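Long-range contact in exodeoxyribonuclease (Neisseria meningitidis, PDB 2JC5), which probably cleaves DNA at abasic sites as a magnesium- or manganese-dependent AP endonuclease of the ExoA family in DNA repair: residues A[108-112]-A[148-152]. Numbering follows the deposited sequence.
Sequences LYLPS and GDWNI. With BCN (bicine), chain C.
Leu-108 and Tyr-109 run parallel to Gly-148 and Asp-149, joined by hydrogen bonds from Asp-149 N to Leu-108 O (3.1 Å) and from Leu-110 N to Asp-149 O (2.9 Å). Gly-148 suits its place twice over: its backbone angles would press a CB against the preceding carbonyl O, and that CB would run into Leu-108 O, with which its CA instead makes a CA-H...O contact. On one face, Tyr-109 and Asp-149 lie side by side, both with CG anti to the backbone N, which brings Asp-149 OD2 to the edge of the phenol ring, 3.5 Å from Tyr-109 CE1. Asn-8 hydrogen-bonds the same OD2, while Asp-149 OD1 takes a weak bond from Asn-151 N. Away from this polar face, Leu-108 lays CD2 over the Trp-150 six-membered ring, a CH-pi contact 3.9 Å from its centroid. The branched Leu-110 straddles Trp-150 O, its CD1 and CD2 each 3.5 Å away. Beyond the two bridged pairs, Asn-151 and Ser-112 border the bicine pocket. In this DNase I-like protein, the end of strand 103-109 and the loop after strand 143-147 thus unite predicted active-site residues Tyr-109 and Asp-149 with Asn-151, a predicted transition-state stabiliser; the Tyr-109 side chain lies about 5 Å from the magnesium ion bound by Asn-10 and Glu-36.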
loop_
_atom_site.group_PDB
_atom_site.type_symbol
_atom_site.label_atom_id
_atom_site.label_comp_id
_atom_site.label_asym_id
_atom_site.label_seq_id
_atom_site.Cartn_x
_atom_site.Cartn_y
_atom_site.Cartn_z
ATOM N N LEU A 108 -3.283 2.878 -1.670
ATOM C CA LEU A 108 -3.085 4.069 -0.861
ATOM C C LEU A 108 -1.612 4.407 -0.769
ATOM O O LEU A 108 -0.811 3.541 -0.469
ATOM C CB LEU A 108 -3.588 3.798 0.561
ATOM C CG LEU A 108 -3.293 4.881 1.611
ATOM C CD1 LEU A 108 -4.108 6.133 1.379
ATOM C CD2 LEU A 108 -3.536 4.356 3.031
ATOM N N TYR A 109 -1.267 5.671 -0.998
ATOM C CA TYR A 109 0.084 6.160 -0.789
ATOM C C TYR A 109 -0.002 7.309 0.204
ATOM O O TYR A 109 -0.338 8.447 -0.154
ATOM C CB TYR A 109 0.722 6.602 -2.093
ATOM C CG TYR A 109 2.162 7.047 -1.990
ATOM C CD1 TYR A 109 3.053 6.453 -1.104
ATOM C CD2 TYR A 109 2.624 8.065 -2.779
ATOM C CE1 TYR A 109 4.348 6.853 -1.031
ATOM C CE2 TYR A 109 3.923 8.485 -2.700
ATOM C CZ TYR A 109 4.787 7.880 -1.831
ATOM O OH TYR A 109 6.097 8.308 -1.760
ATOM N N LEU A 110 0.272 6.986 1.466
ATOM C CA LEU A 110 0.163 7.958 2.552
ATOM C C LEU A 110 1.374 8.902 2.517
ATOM O O LEU A 110 2.471 8.459 2.254
ATOM C CB LEU A 110 0.054 7.206 3.872
ATOM C CG LEU A 110 -0.601 7.896 5.050
ATOM C CD1 LEU A 110 -1.315 6.866 5.934
ATOM C CD2 LEU A 110 0.460 8.666 5.831
ATOM N N PRO A 111 1.176 10.219 2.700
ATOM C CA PRO A 111 2.307 11.147 2.619
ATOM C C PRO A 111 3.441 10.812 3.586
ATOM O O PRO A 111 3.181 10.389 4.725
ATOM C CB PRO A 111 1.681 12.499 3.021
ATOM C CG PRO A 111 0.255 12.365 2.726
ATOM C CD PRO A 111 -0.083 10.928 2.991
ATOM N N SER A 112 4.675 10.981 3.138
ATOM C CA SER A 112 5.835 10.860 4.006
ATOM C C SER A 112 6.104 12.205 4.665
ATOM O O SER A 112 5.794 13.258 4.109
ATOM C CB SER A 112 7.052 10.401 3.225
ATOM O OG SER A 112 7.267 11.243 2.122
ATOM N N GLY A 148 -1.328 -0.592 0.839
ATOM C CA GLY A 148 -0.409 0.406 0.370
ATOM C C GLY A 148 0.718 0.715 1.300
ATOM O O GLY A 148 1.046 -0.065 2.189
ATOM N N ASP A 149 1.311 1.870 1.040
ATOM C CA ASP A 149 2.444 2.361 1.785
ATOM C C ASP A 149 1.895 3.402 2.737
ATOM O O ASP A 149 1.460 4.471 2.313
ATOM C CB ASP A 149 3.451 2.964 0.823
ATOM C CG ASP A 149 4.643 3.594 1.502
ATOM O OD1 ASP A 149 4.729 3.603 2.747
ATOM O OD2 ASP A 149 5.533 4.095 0.765
ATOM N N TRP A 150 1.832 3.025 4.008
ATOM C CA TRP A 150 1.237 3.851 5.049
ATOM C C TRP A 150 2.277 4.724 5.723
ATOM O O TRP A 150 1.916 5.581 6.524
ATOM C CB TRP A 150 0.518 2.987 6.089
ATOM C CG TRP A 150 -0.699 2.265 5.560
ATOM C CD1 TRP A 150 -0.742 1.364 4.536
ATOM C CD2 TRP A 150 -2.038 2.376 6.046
ATOM N NE1 TRP A 150 -2.028 0.917 4.348
ATOM C CE2 TRP A 150 -2.840 1.506 5.279
ATOM C CE3 TRP A 150 -2.640 3.111 7.072
ATOM C CZ2 TRP A 150 -4.205 1.378 5.490
ATOM C CZ3 TRP A 150 -3.995 2.956 7.289
ATOM C CH2 TRP A 150 -4.754 2.112 6.497
ATOM N N ASN A 151 3.557 4.485 5.443
ATOM C CA ASN A 151 4.643 5.349 5.933
ATOM C C ASN A 151 4.694 5.441 7.457
ATOM O O ASN A 151 5.257 6.383 8.019
ATOM C CB ASN A 151 4.571 6.737 5.263
ATOM C CG ASN A 151 5.399 6.837 3.998
ATOM O OD1 ASN A 151 4.948 7.382 2.978
ATOM N ND2 ASN A 151 6.604 6.336 4.052
ATOM N N ILE A 152 4.196 4.398 8.127
ATOM C CA ILE A 152 4.244 4.323 9.596
ATOM C C ILE A 152 4.546 2.874 9.980
ATOM O O ILE A 152 3.884 1.971 9.483
ATOM C CB ILE A 152 2.919 4.729 10.249
ATOM C CG1 ILE A 152 2.540 6.170 9.891
ATOM C CG2 ILE A 152 3.009 4.576 11.763
ATOM C CD1 ILE A 152 1.081 6.485 10.206
HETATM N N1 BCN C . 9.933 7.208 6.045
HETATM C C1 BCN C . 8.552 7.558 6.451
HETATM C C2 BCN C . 8.263 9.035 6.335
HETATM O O21 BCN C . 7.079 9.423 6.557
HETATM O O22 BCN C . 9.188 9.805 6.026
HETATM C C3 BCN C . 9.994 6.467 4.777
HETATM C C4 BCN C . 10.127 7.453 3.632
HETATM O O4 BCN C . 11.225 8.381 3.819
HETATM C C5 BCN C . 10.641 6.453 7.138
HETATM C C6 BCN C . 12.138 6.726 7.101
HETATM O O6 BCN C . 12.426 8.094 6.806
#